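Long-range contacts in putative cellulase CEL6 (PDB 1UP0), which probably hydrolyses internal beta-1,4-glucosidic bonds of cellulose, as an endoglucanase of glycoside hydrolase family 6: residues G99-V104 with D145-D150; A113-E118 with A153-D158; A121-D126 with R163-E168; A169-L174 with E203-L208. All blocks are in the same frame, centred on the assembly; numbering follows the deposited sequence.

Contact 1: G99-V104 with D145-D150; sequences GWIDAV and DTLTRD
Helix 94-108 packs against the C-terminal end of helix 130-147 through Ile101 and Val104 on one side and Thr146 and Leu147 on the other, a helix-helix contact in the outer layer of the alpha/beta barrel of this family 6 glycoside hydrolase. Most of it is buried and apolar. The backbones come nearest at Asp102 and Thr146, whose CA atoms are 6.9 Å apart. Ile101 holds CG2 anti to its backbone N, which sends this methyl across the gap to Thr146, with CG2 lying 3.7 Å from Thr146 CB. Thr146 meets it mainly with carbon; its OG1 is bonded to the carbonyl of Tyr142, one turn back. Deeper in, the branched end of Leu147 reaches the neighbouring helix, CD2 sitting 3.8 Å from CG1 of Val104. Leu75 of strand 72-75 touches both Ile101 and Leu147, closing the inner side of this cluster against the sheet. The solvent side is polar. Asp102 OD1 passes 3.8 Å from Thr146 CG2 and accepts a hydrogen bond from Tyr142 OH, which ties helix 94-108 to helix 130-147. At the end of the second helix, a type I turn runs from Leu147 to Asp150, and Arg149 brings one face of its guanidinium, near the rim, against Thr146 CA. A water in the plane of that group links helix 94-108 to this turn, accepting from Arg149 NH2 at 3.0 Å and donating to Asp102 OD1 at 3.1 Å.

Contact 2: A113-E118 with A153-D158; sequences ATIIVE and AAVYVD
Five backbone hydrogen bonds join strands 113-117 and 153-158 in parallel register, running from Ala154 N to Ala113 O at 2.8 Å to Asp158 N to Val117 O at 2.9 Å. Between these ends Ile115 and Val117 donate to Ala154 O and Tyr156 O, while Tyr156 N donates to Ile115 O almost in line with the C=O bond (178°). Beyond the last bond a water probably bridges Glu118 O and Asp158 O, though it has further acceptors in reach, and Asp158 CB lies 3.4 Å from Glu118 O. The carboxylate of Asp158 turns to other partners: OD1 meets Ser186 OG, and OD2 takes the backbone N-H groups of Asp120 and Gly160, so three bonds fix its orientation. Side chains alternate between the two faces. Val117 and Val155 meet on the face covered by helix 130-147, CG2 of the first 3.6 Å from CG1 of the second. On the other face the Tyr156 ring lies beside Thr114, whose CG2 is 3.9 Å from CE1, and Ile116 brings CD1 to 4.1 Å from Tyr156 CB. Tyr156 CG stands anti to its carbonyl carbon (chi1 -64°), which swings the ring back along the strands to Thr114; its hydroxyl is bonded to Asp255. Strand 113-117, helix 130-147 and strand 153-158 make up a beta-alpha-beta unit, the repeating element of the parallel barrel in family 6 hydrolases.

Contact 3: A121-D126 with R163-E168; sequences ALAMAD and RWLSAE. With BGC (beta-D-glucopyranose), chain B; BGC (beta-D-glucopyranose), chain C.
Part of the sugar-binding cleft is formed here by two loops that follow strands 113-117 and 153-158, with Trp164 held between the protein and two glucose units joined by a 1,4 linkage. Ala123 supports the indole from behind: its CB stands 3.5 Å from the centroid of the six-membered ring and 14° off the normal, a CH-pi contact over the centre of that face. On the opposite face lies the glucose of chain C, its C4 offset toward the rim and its C6 3.7 Å from Trp164 CZ2. The glucose of chain B approaches obliquely, with C1 3.6 Å from Trp164 CH2. Met124 comes to the ring edge, its CE in the indole plane and 3.6 Å from Trp164 CH2; the same methyl is 3.4 Å from O2 of the chain B glucose, touching indole and sugar together. Trp164 CG is anti to the backbone N (chi1 -158°), which lays the indole between Ala123 and the ligand. Leu165 extends the support, CD2 resting 3.7 Å from Ala123 O, and Met170 of helix 167-176 packs on both Ala123 and Leu165. The sugars are also hydrogen-bonded to Asp82, Asp120, His161 and Asn191, so polar groups complement the apolar indole surface. A tryptophan with one face on the protein and the other on a pyranose is the sugar-platform arrangement characteristic of carbohydrate-binding subsites in cellulases.

Contact 4: A169-L174 with E203-L208; sequences AMAARL and EAISGL
Ile205 fits against Met170, Ala171 and Leu174 where helix 195-207 packs on helix 167-176, two neighbouring helices in the outer layer of the alpha/beta barrel. The short segments run at 48° to each other with their axes 9.3 Å apart, and the contact is apolar. Along the second segment, Glu203 faces away from helix 167-176 and bonds Tyr214 and His253, linking its helix to the next part of the barrel. Ala204 touches Ala167, near the start of helix 167-176. Ile205 is the main contributor from this segment, its CA lying 5.6 Å from that of Ala171. Its two branches divide the work: CG1 is anti to the carbonyl carbon (chi1 -68°) and extends CD1 to Met170, 4.0 Å from CG, whereas CG2 is directed to Leu174. The side chains of Ile205 and Leu174 cross at about a right angle, and Leu174 CD1 comes within 3.5 Å of Ile205 CG2, tighter than an ordinary carbon-carbon contact. Phe185 of strand 184-187 touches both of these residues, so the pair also packs against the sheet. Ser206 turns to the other side of its helix and bonds the carbonyl of Ser212. Leu208 follows at the exposed border of the contact. The carbonyl of Leu208 accepts a hydrogen bond from Asn175 ND2, a polar tie between the two elements. Beside it the small side chain of Ala171 lets the chains approach closely, with Ala171 CB 3.5 Å from Leu208 CB.

The four contacts follow successive parts of one parallel alpha/beta barrel. Contact 2 joins adjacent central strands, about 8 Å from the centre of the chain. Contact 1, with its centre 11 Å away from that of contact 2, packs the helices before and between those strands, and Leu147 CD1 reaches Ile115 CG2 at 4.1 Å. Contacts 3 and 4 have centres 10 Å apart and share helix 167-176: Arg173 forms a salt bridge to Asp126 and a probable hydrogen bond to Leu122 O. Along the chain, contacts 1, 2 and 3 interleave, whereas contact 4 begins after they close. The sugar cleft of contact 3 is thus joined through Leu122 and Val157 to the sheet.

Contact 1: G99-V104 with D145-D150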
loop_
_atom_site.group_PDB
_atom_site.type_symbol
_atom_site.label_atom_id
_atom_site.label_comp_id
_atom_site.label_asym_id
_atom_site.label_seq_id
_atom_site.Cartn_x
_atom_site.Cartn_y
_atom_site.Cartn_z
ATOM N N GLY A 99 -6.504 16.438 10.509
ATOM C CA GLY A 99 -6.068 16.221 11.878
ATOM C C GLY A 99 -5.392 14.868 12.053
ATOM O O GLY A 99 -4.400 14.723 12.777
ATOM N N TRP A 100 -5.896 13.874 11.316
ATOM C CA TRP A 100 -5.279 12.560 11.300
ATOM C C TRP A 100 -3.871 12.588 10.753
ATOM O O TRP A 100 -2.979 12.059 11.371
ATOM C CB TRP A 100 -6.124 11.622 10.454
ATOM C CG TRP A 100 -5.800 10.188 10.561
ATOM C CD1 TRP A 100 -5.883 9.380 11.688
ATOM C CD2 TRP A 100 -5.437 9.321 9.482
ATOM N NE1 TRP A 100 -5.602 8.074 11.350
ATOM C CE2 TRP A 100 -5.312 8.009 10.010
ATOM C CE3 TRP A 100 -5.220 9.515 8.119
ATOM C CZ2 TRP A 100 -4.962 6.917 9.220
ATOM C CZ3 TRP A 100 -4.872 8.453 7.337
ATOM C CH2 TRP A 100 -4.772 7.150 7.878
ATOM N N ILE A 101 -3.683 13.207 9.585
ATOM C CA ILE A 101 -2.358 13.383 8.985
ATOM C C ILE A 101 -1.399 14.127 9.930
ATOM O O ILE A 101 -0.257 13.703 10.128
ATOM C CB ILE A 101 -2.481 14.128 7.643
ATOM C CG1 ILE A 101 -3.216 13.260 6.605
ATOM C CG2 ILE A 101 -1.112 14.623 7.174
ATOM C CD1 ILE A 101 -2.491 11.956 6.226
ATOM N N ASP A 102 -1.870 15.200 10.569
ATOM C CA ASP A 102 -1.040 15.883 11.547
ATOM C C ASP A 102 -0.567 14.967 12.648
ATOM O O ASP A 102 0.593 15.033 13.064
ATOM C CB ASP A 102 -1.804 17.062 12.193
ATOM C CG ASP A 102 -2.078 18.171 11.238
ATOM O OD1 ASP A 102 -1.503 18.213 10.146
ATOM O OD2 ASP A 102 -2.866 19.082 11.517
ATOM N N ALA A 103 -1.467 14.123 13.142
ATOM C CA ALA A 103 -1.114 13.201 14.222
ATOM C C ALA A 103 -0.155 12.136 13.757
ATOM O O ALA A 103 0.737 11.761 14.490
ATOM C CB ALA A 103 -2.348 12.575 14.786
ATOM N N VAL A 104 -0.345 11.614 12.533
ATOM C CA VAL A 104 0.583 10.628 11.985
ATOM C C VAL A 104 1.980 11.252 11.869
ATOM O O VAL A 104 2.967 10.636 12.272
ATOM C CB VAL A 104 0.129 10.124 10.604
ATOM C CG1 VAL A 104 1.219 9.301 9.933
ATOM C CG2 VAL A 104 -1.139 9.341 10.744
ATOM N N ASP A 145 2.553 17.211 1.860
ATOM C CA ASP A 145 3.223 18.409 2.368
ATOM C C ASP A 145 3.554 18.202 3.859
ATOM O O ASP A 145 4.579 18.704 4.356
ATOM C CB ASP A 145 2.311 19.627 2.251
ATOM C CG ASP A 145 2.111 20.123 0.844
ATOM O OD1 ASP A 145 2.865 19.771 -0.082
ATOM O OD2 ASP A 145 1.204 20.940 0.602
ATOM N N THR A 146 2.686 17.503 4.586
ATOM C CA THR A 146 2.856 17.327 6.024
ATOM C C THR A 146 3.766 16.168 6.420
ATOM O O THR A 146 4.611 16.295 7.299
ATOM C CB THR A 146 1.474 17.167 6.703
ATOM O OG1 THR A 146 0.608 18.246 6.284
ATOM C CG2 THR A 146 1.579 17.283 8.181
ATOM N N LEU A 147 3.587 15.033 5.770
ATOM C CA LEU A 147 4.383 13.856 6.088
ATOM C C LEU A 147 5.873 14.047 5.726
ATOM O O LEU A 147 6.768 13.486 6.399
ATOM C CB LEU A 147 3.810 12.630 5.367
ATOM C CG LEU A 147 2.389 12.235 5.819
ATOM C CD1 LEU A 147 1.825 11.203 4.897
ATOM C CD2 LEU A 147 2.353 11.732 7.237
ATOM N N THR A 148 6.141 14.791 4.653
ATOM C CA THR A 148 7.517 14.956 4.150
ATOM C C THR A 148 8.310 15.883 5.048
ATOM O O THR A 148 9.530 16.065 4.837
ATOM C CB THR A 148 7.613 15.415 2.709
ATOM O OG1 THR A 148 6.862 16.633 2.509
ATOM C CG2 THR A 148 7.004 14.361 1.768
ATOM N N ARG A 149 7.664 16.444 6.056
ATOM C CA ARG A 149 8.425 17.179 7.051
ATOM C C ARG A 149 9.311 16.281 7.937
ATOM O O ARG A 149 10.234 16.773 8.567
ATOM C CB ARG A 149 7.532 18.114 7.832
ATOM C CG ARG A 149 6.994 19.192 6.878
ATOM C CD ARG A 149 6.717 20.534 7.504
ATOM N NE ARG A 149 5.593 20.414 8.419
ATOM C CZ ARG A 149 4.321 20.662 8.108
ATOM N NH1 ARG A 149 3.974 21.060 6.889
ATOM N NH2 ARG A 149 3.399 20.494 9.039
ATOM N N ASP A 150 9.019 14.986 7.982
ATOM C CA ASP A 150 9.960 13.972 8.471
ATOM C C ASP A 150 10.949 13.748 7.316
ATOM O O ASP A 150 10.582 13.134 6.328
ATOM C CB ASP A 150 9.206 12.706 8.808
ATOM C CG ASP A 150 10.101 11.582 9.264
ATOM O OD1 ASP A 150 11.328 11.806 9.347
ATOM O OD2 ASP A 150 9.680 10.425 9.584
HETATM O O HOH W 1 0.483 20.515 9.580
#

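Contact 2: A113-E118 with A153-D158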
loop_
_atom_site.group_PDB
_atom_site.type_symbol
_atom_site.label_atom_id
_atom_site.label_comp_id
_atom_site.label_asym_id
_atom_site.label_seq_id
_atom_site.Cartn_x
_atom_site.Cartn_y
_atom_site.Cartn_z
ATOM N N ALA A 113 10.792 5.875 7.907
ATOM C CA ALA A 113 9.562 5.180 7.569
ATOM C C ALA A 113 9.330 5.254 6.082
ATOM O O ALA A 113 9.758 6.197 5.447
ATOM C CB ALA A 113 8.365 5.768 8.308
ATOM N N THR A 114 8.644 4.245 5.552
ATOM C CA THR A 114 8.135 4.269 4.201
ATOM C C THR A 114 6.630 4.420 4.298
ATOM O O THR A 114 5.991 3.647 5.007
ATOM C CB THR A 114 8.506 2.979 3.511
ATOM O OG1 THR A 114 9.917 2.921 3.421
ATOM C CG2 THR A 114 8.027 2.978 2.067
ATOM N N ILE A 115 6.070 5.418 3.624
ATOM C CA ILE A 115 4.633 5.680 3.702
ATOM C C ILE A 115 4.004 5.526 2.325
ATOM O O ILE A 115 4.395 6.209 1.376
ATOM C CB ILE A 115 4.311 7.103 4.229
ATOM C CG1 ILE A 115 5.111 7.477 5.475
ATOM C CG2 ILE A 115 2.851 7.248 4.506
ATOM C CD1 ILE A 115 4.879 6.586 6.685
ATOM N N ILE A 116 3.015 4.654 2.233
ATOM C CA ILE A 116 2.163 4.506 1.069
ATOM C C ILE A 116 0.875 5.319 1.300
ATOM O O ILE A 116 0.063 4.971 2.148
ATOM C CB ILE A 116 1.808 3.033 0.841
ATOM C CG1 ILE A 116 3.070 2.140 0.874
ATOM C CG2 ILE A 116 0.997 2.892 -0.451
ATOM C CD1 ILE A 116 4.165 2.581 -0.085
ATOM N N VAL A 117 0.694 6.374 0.532
ATOM C CA VAL A 117 -0.396 7.321 0.775
ATOM C C VAL A 117 -1.622 7.001 -0.074
ATOM O O VAL A 117 -1.599 7.199 -1.282
ATOM C CB VAL A 117 0.039 8.795 0.520
ATOM C CG1 VAL A 117 -1.092 9.775 0.890
ATOM C CG2 VAL A 117 1.310 9.148 1.287
ATOM N N GLU A 118 -2.633 6.454 0.594
ATOM C CA GLU A 118 -4.003 6.305 0.085
ATOM C C GLU A 118 -4.139 5.501 -1.189
ATOM O O GLU A 118 -4.474 6.041 -2.269
ATOM C CB GLU A 118 -4.663 7.675 -0.036
ATOM C CG GLU A 118 -4.765 8.402 1.297
ATOM C CD GLU A 118 -5.663 7.699 2.328
ATOM O OE1 GLU A 118 -6.556 6.854 1.988
ATOM O OE2 GLU A 118 -5.510 8.063 3.539
ATOM N N ALA A 153 11.141 10.119 6.165
ATOM C CA ALA A 153 9.993 9.464 5.571
ATOM C C ALA A 153 10.136 9.435 4.062
ATOM O O ALA A 153 10.287 10.478 3.429
ATOM C CB ALA A 153 8.751 10.173 5.934
ATOM N N ALA A 154 10.099 8.225 3.510
ATOM C CA ALA A 154 10.089 7.998 2.072
ATOM C C ALA A 154 8.633 7.863 1.710
ATOM O O ALA A 154 8.004 6.862 2.086
ATOM C CB ALA A 154 10.829 6.729 1.757
ATOM N N VAL A 155 8.093 8.871 1.032
ATOM C CA VAL A 155 6.662 8.978 0.789
ATOM C C VAL A 155 6.329 8.680 -0.662
ATOM O O VAL A 155 6.894 9.276 -1.572
ATOM C CB VAL A 155 6.134 10.373 1.186
ATOM C CG1 VAL A 155 4.641 10.541 0.959
ATOM C CG2 VAL A 155 6.439 10.645 2.650
ATOM N N TYR A 156 5.385 7.766 -0.849
ATOM C CA TYR A 156 4.982 7.273 -2.165
ATOM C C TYR A 156 3.454 7.437 -2.239
ATOM O O TYR A 156 2.689 6.806 -1.499
ATOM C CB TYR A 156 5.343 5.799 -2.360
ATOM C CG TYR A 156 6.812 5.524 -2.342
ATOM C CD1 TYR A 156 7.467 5.278 -1.127
ATOM C CD2 TYR A 156 7.596 5.629 -3.498
ATOM C CE1 TYR A 156 8.800 5.073 -1.075
ATOM C CE2 TYR A 156 8.971 5.432 -3.441
ATOM C CZ TYR A 156 9.563 5.145 -2.220
ATOM O OH TYR A 156 10.924 4.972 -2.122
ATOM N N VAL A 157 3.016 8.322 -3.124
ATOM C CA VAL A 157 1.598 8.590 -3.280
ATOM C C VAL A 157 1.041 7.474 -4.164
ATOM O O VAL A 157 1.584 7.190 -5.225
ATOM C CB VAL A 157 1.363 9.949 -3.963
ATOM C CG1 VAL A 157 -0.138 10.198 -4.166
ATOM C CG2 VAL A 157 2.039 11.066 -3.123
ATOM N N ASP A 158 -0.062 6.878 -3.774
ATOM C CA ASP A 158 -0.560 5.787 -4.592
ATOM C C ASP A 158 -1.075 6.251 -5.942
ATOM O O ASP A 158 -1.823 7.209 -6.035
ATOM C CB ASP A 158 -1.639 4.986 -3.912
ATOM C CG ASP A 158 -1.964 3.746 -4.711
ATOM O OD1 ASP A 158 -1.128 2.820 -4.711
ATOM O OD2 ASP A 158 -2.967 3.659 -5.453
HETATM O O HOH W 2 -3.856 7.964 -4.234
#

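Contact 3: A121-D126 with R163-E168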
loop_
_atom_site.group_PDB
_atom_site.type_symbol
_atom_site.label_atom_id
_atom_site.label_comp_id
_atom_site.label_asym_id
_atom_site.label_seq_id
_atom_site.Cartn_x
_atom_site.Cartn_y
_atom_site.Cartn_z
ATOM N N ALA A 121 -6.859 6.261 -4.090
ATOM C CA ALA A 121 -7.553 7.543 -3.936
ATOM C C ALA A 121 -7.538 8.395 -5.205
ATOM O O ALA A 121 -8.588 8.849 -5.643
ATOM C CB ALA A 121 -6.990 8.349 -2.739
ATOM N N LEU A 122 -6.370 8.641 -5.767
ATOM C CA LEU A 122 -6.291 9.394 -7.016
ATOM C C LEU A 122 -6.906 8.651 -8.198
ATOM O O LEU A 122 -7.517 9.258 -9.061
ATOM C CB LEU A 122 -4.832 9.732 -7.343
ATOM C CG LEU A 122 -4.077 10.637 -6.359
ATOM C CD1 LEU A 122 -2.691 10.982 -6.918
ATOM C CD2 LEU A 122 -4.873 11.890 -6.116
ATOM N N ALA A 123 -6.720 7.345 -8.262
ATOM C CA ALA A 123 -7.215 6.575 -9.418
ATOM C C ALA A 123 -8.731 6.482 -9.434
ATOM O O ALA A 123 -9.349 6.423 -10.495
ATOM C CB ALA A 123 -6.615 5.182 -9.393
ATOM N N MET A 124 -9.344 6.491 -8.266
ATOM C CA MET A 124 -10.777 6.290 -8.151
ATOM C C MET A 124 -11.532 7.631 -8.069
ATOM O O MET A 124 -12.760 7.648 -7.970
ATOM C CB MET A 124 -11.068 5.420 -6.926
ATOM C CG MET A 124 -12.217 4.482 -7.091
ATOM S SD MET A 124 -12.612 3.594 -5.579
ATOM C CE MET A 124 -11.563 2.159 -5.854
ATOM N N ALA A 125 -10.806 8.741 -8.115
ATOM C CA ALA A 125 -11.355 10.045 -7.751
ATOM C C ALA A 125 -12.557 10.440 -8.628
ATOM O O ALA A 125 -13.361 11.234 -8.209
ATOM C CB ALA A 125 -10.304 11.108 -7.819
ATOM N N ASP A 126 -12.671 9.898 -9.839
ATOM C CA ASP A 126 -13.773 10.321 -10.713
ATOM C C ASP A 126 -15.143 9.790 -10.306
ATOM O O ASP A 126 -16.151 10.172 -10.921
ATOM C CB ASP A 126 -13.481 9.930 -12.166
ATOM C CG ASP A 126 -12.379 10.757 -12.782
ATOM O OD1 ASP A 126 -12.113 11.898 -12.340
ATOM O OD2 ASP A 126 -11.712 10.345 -13.749
ATOM N N ARG A 163 -3.523 -0.771 -15.623
ATOM C CA ARG A 163 -4.803 -0.895 -16.300
ATOM C C ARG A 163 -5.908 -0.086 -15.640
ATOM O O ARG A 163 -7.108 -0.389 -15.782
ATOM C CB ARG A 163 -5.187 -2.363 -16.430
ATOM C CG ARG A 163 -4.095 -3.144 -17.072
ATOM C CD ARG A 163 -4.550 -4.317 -17.865
ATOM N NE ARG A 163 -3.400 -5.131 -18.241
ATOM C CZ ARG A 163 -3.470 -6.443 -18.431
ATOM N NH1 ARG A 163 -4.639 -7.091 -18.318
ATOM N NH2 ARG A 163 -2.395 -7.119 -18.782
ATOM N N TRP A 164 -5.520 0.973 -14.958
ATOM C CA TRP A 164 -6.484 1.836 -14.322
ATOM C C TRP A 164 -6.449 3.136 -15.121
ATOM O O TRP A 164 -6.965 3.158 -16.237
ATOM C CB TRP A 164 -6.246 1.931 -12.808
ATOM C CG TRP A 164 -7.429 2.337 -12.041
ATOM C CD1 TRP A 164 -8.501 3.069 -12.490
ATOM C CD2 TRP A 164 -7.683 2.077 -10.652
ATOM N NE1 TRP A 164 -9.409 3.248 -11.476
ATOM C CE2 TRP A 164 -8.922 2.664 -10.336
ATOM C CE3 TRP A 164 -6.958 1.438 -9.623
ATOM C CZ2 TRP A 164 -9.461 2.613 -9.062
ATOM C CZ3 TRP A 164 -7.516 1.364 -8.370
ATOM C CH2 TRP A 164 -8.747 1.945 -8.093
ATOM N N LEU A 165 -5.887 4.218 -14.597
ATOM C CA LEU A 165 -5.743 5.418 -15.422
ATOM C C LEU A 165 -4.556 5.286 -16.332
ATOM O O LEU A 165 -3.633 4.501 -16.095
ATOM C CB LEU A 165 -5.584 6.670 -14.547
ATOM C CG LEU A 165 -6.676 6.931 -13.498
ATOM C CD1 LEU A 165 -6.470 8.342 -12.930
ATOM C CD2 LEU A 165 -8.111 6.772 -13.984
ATOM N N SER A 166 -4.530 6.098 -17.383
ATOM C CA SER A 166 -3.365 6.209 -18.197
ATOM C C SER A 166 -2.199 6.847 -17.443
ATOM O O SER A 166 -2.381 7.574 -16.439
ATOM C CB SER A 166 -3.637 7.025 -19.489
ATOM O OG SER A 166 -3.774 8.394 -19.172
ATOM N N ALA A 167 -1.010 6.589 -17.943
ATOM C CA ALA A 167 0.194 7.184 -17.371
ATOM C C ALA A 167 0.061 8.721 -17.391
ATOM O O ALA A 167 0.381 9.438 -16.418
ATOM C CB ALA A 167 1.416 6.732 -18.116
ATOM N N GLU A 168 -0.457 9.244 -18.496
ATOM C CA GLU A 168 -0.618 10.685 -18.611
ATOM C C GLU A 168 -1.610 11.237 -17.603
ATOM O O GLU A 168 -1.325 12.274 -16.974
ATOM C CB GLU A 168 -1.036 11.058 -20.054
ATOM C CG GLU A 168 0.004 10.704 -21.106
ATOM C CD GLU A 168 0.062 9.229 -21.607
ATOM O OE1 GLU A 168 -0.705 8.300 -21.128
ATOM O OE2 GLU A 168 0.895 8.990 -22.549
HETATM C C2 BGC B . -11.305 -1.660 -6.523
HETATM C C3 BGC B . -10.597 -1.443 -5.183
HETATM C C4 BGC B . -9.266 -2.176 -5.132
HETATM C C5 BGC B . -8.458 -1.872 -6.402
HETATM C C6 BGC B . -7.205 -2.717 -6.477
HETATM C C1 BGC B . -10.371 -1.289 -7.698
HETATM O O2 BGC B . -12.549 -0.962 -6.611
HETATM O O3 BGC B . -11.352 -1.893 -4.073
HETATM O O4 BGC B . -8.567 -1.812 -3.924
HETATM O O5 BGC B . -9.209 -2.101 -7.595
HETATM O O6 BGC B . -6.574 -2.377 -7.685
HETATM C C2 BGC C . -9.530 -1.394 -12.309
HETATM C C3 BGC C . -9.786 -1.896 -10.897
HETATM C C4 BGC C . -10.611 -0.865 -10.111
HETATM C C5 BGC C . -11.819 -0.402 -10.915
HETATM C C6 BGC C . -12.504 0.763 -10.209
HETATM C C1 BGC C . -10.865 -1.033 -12.946
HETATM O O1 BGC C . -10.633 -0.576 -14.250
HETATM O O2 BGC C . -8.843 -2.339 -13.092
HETATM O O3 BGC C . -8.579 -2.194 -10.227
HETATM O O4 BGC C . -11.109 -1.463 -8.921
HETATM O O5 BGC C . -11.402 0.033 -12.190
HETATM O O6 BGC C . -13.451 1.340 -11.093
#

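Contact 4: A169-L174 with E203-L208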
loop_
_atom_site.group_PDB
_atom_site.type_symbol
_atom_site.label_atom_id
_atom_site.label_comp_id
_atom_site.label_asym_id
_atom_site.label_seq_id
_atom_site.Cartn_x
_atom_site.Cartn_y
_atom_site.Cartn_z
ATOM N N ALA A 169 -2.758 10.584 -17.445
ATOM C CA ALA A 169 -3.812 11.030 -16.565
ATOM C C ALA A 169 -3.335 10.963 -15.114
ATOM O O ALA A 169 -3.541 11.890 -14.311
ATOM C CB ALA A 169 -5.048 10.176 -16.759
ATOM N N MET A 170 -2.696 9.841 -14.775
ATOM C CA MET A 170 -2.211 9.692 -13.392
ATOM C C MET A 170 -1.046 10.655 -13.107
ATOM O O MET A 170 -0.929 11.198 -12.004
ATOM C CB MET A 170 -1.778 8.259 -13.134
ATOM C CG MET A 170 -1.385 8.008 -11.705
ATOM S SD MET A 170 -2.528 8.695 -10.472
ATOM C CE MET A 170 -3.714 7.472 -10.460
ATOM N N ALA A 171 -0.181 10.868 -14.076
ATOM C CA ALA A 171 0.929 11.809 -13.874
ATOM C C ALA A 171 0.396 13.206 -13.613
ATOM O O ALA A 171 0.957 13.955 -12.784
ATOM C CB ALA A 171 1.871 11.800 -15.045
ATOM N N ALA A 172 -0.682 13.587 -14.297
ATOM C CA ALA A 172 -1.299 14.907 -14.064
ATOM C C ALA A 172 -1.765 15.031 -12.614
ATOM O O ALA A 172 -1.560 16.078 -11.961
ATOM C CB ALA A 172 -2.461 15.138 -15.012
ATOM N N ARG A 173 -2.380 13.965 -12.098
ATOM C CA ARG A 173 -2.892 13.939 -10.727
ATOM C C ARG A 173 -1.747 13.952 -9.730
ATOM O O ARG A 173 -1.809 14.686 -8.742
ATOM C CB ARG A 173 -3.817 12.742 -10.505
ATOM C CG ARG A 173 -5.105 12.886 -11.293
ATOM C CD ARG A 173 -6.065 11.784 -11.170
ATOM N NE ARG A 173 -7.039 11.906 -12.243
ATOM C CZ ARG A 173 -8.213 11.364 -12.252
ATOM N NH1 ARG A 173 -8.650 10.628 -11.233
ATOM N NH2 ARG A 173 -8.977 11.536 -13.336
ATOM N N LEU A 174 -0.708 13.146 -9.969
ATOM C CA LEU A 174 0.479 13.196 -9.121
ATOM C C LEU A 174 1.093 14.580 -9.103
ATOM O O LEU A 174 1.479 15.065 -8.044
ATOM C CB LEU A 174 1.505 12.141 -9.561
ATOM C CG LEU A 174 1.072 10.692 -9.298
ATOM C CD1 LEU A 174 1.971 9.728 -10.120
ATOM C CD2 LEU A 174 1.098 10.363 -7.798
ATOM N N GLU A 203 7.885 3.604 -15.308
ATOM C CA GLU A 203 8.876 4.411 -15.989
ATOM C C GLU A 203 8.196 5.491 -16.834
ATOM O O GLU A 203 8.720 6.622 -16.955
ATOM C CB GLU A 203 9.786 3.518 -16.833
ATOM C CG GLU A 203 10.654 2.546 -16.051
ATOM C CD GLU A 203 11.613 3.204 -15.069
ATOM O OE1 GLU A 203 12.286 4.203 -15.440
ATOM O OE2 GLU A 203 11.708 2.724 -13.909
ATOM N N ALA A 204 7.026 5.182 -17.398
ATOM C CA ALA A 204 6.283 6.190 -18.145
ATOM C C ALA A 204 5.827 7.355 -17.225
ATOM O O ALA A 204 6.008 8.533 -17.525
ATOM C CB ALA A 204 5.113 5.580 -18.836
ATOM N N ILE A 205 5.290 7.021 -16.066
ATOM C CA ILE A 205 4.838 8.050 -15.113
ATOM C C ILE A 205 6.054 8.845 -14.622
ATOM O O ILE A 205 6.005 10.042 -14.542
ATOM C CB ILE A 205 4.019 7.450 -13.956
ATOM C CG1 ILE A 205 2.694 6.928 -14.487
ATOM C CG2 ILE A 205 3.757 8.504 -12.817
ATOM C CD1 ILE A 205 1.828 6.283 -13.450
ATOM N N SER A 206 7.162 8.165 -14.386
ATOM C CA SER A 206 8.382 8.803 -13.890
ATOM C C SER A 206 8.834 9.887 -14.864
ATOM O O SER A 206 9.185 10.991 -14.450
ATOM C CB SER A 206 9.502 7.753 -13.717
ATOM O OG SER A 206 10.699 8.380 -13.277
ATOM N N GLY A 207 8.788 9.560 -16.155
ATOM C CA GLY A 207 9.102 10.471 -17.248
ATOM C C GLY A 207 8.241 11.716 -17.249
ATOM O O GLY A 207 8.676 12.799 -17.691
ATOM N N LEU A 208 7.011 11.572 -16.805
ATOM C CA LEU A 208 6.039 12.664 -16.770
ATOM C C LEU A 208 5.940 13.392 -15.411
ATOM O O LEU A 208 5.125 14.285 -15.242
ATOM C CB LEU A 208 4.674 12.111 -17.180
ATOM C CG LEU A 208 4.636 11.550 -18.599
ATOM C CD1 LEU A 208 3.282 10.844 -18.776
ATOM C CD2 LEU A 208 4.887 12.653 -19.632
#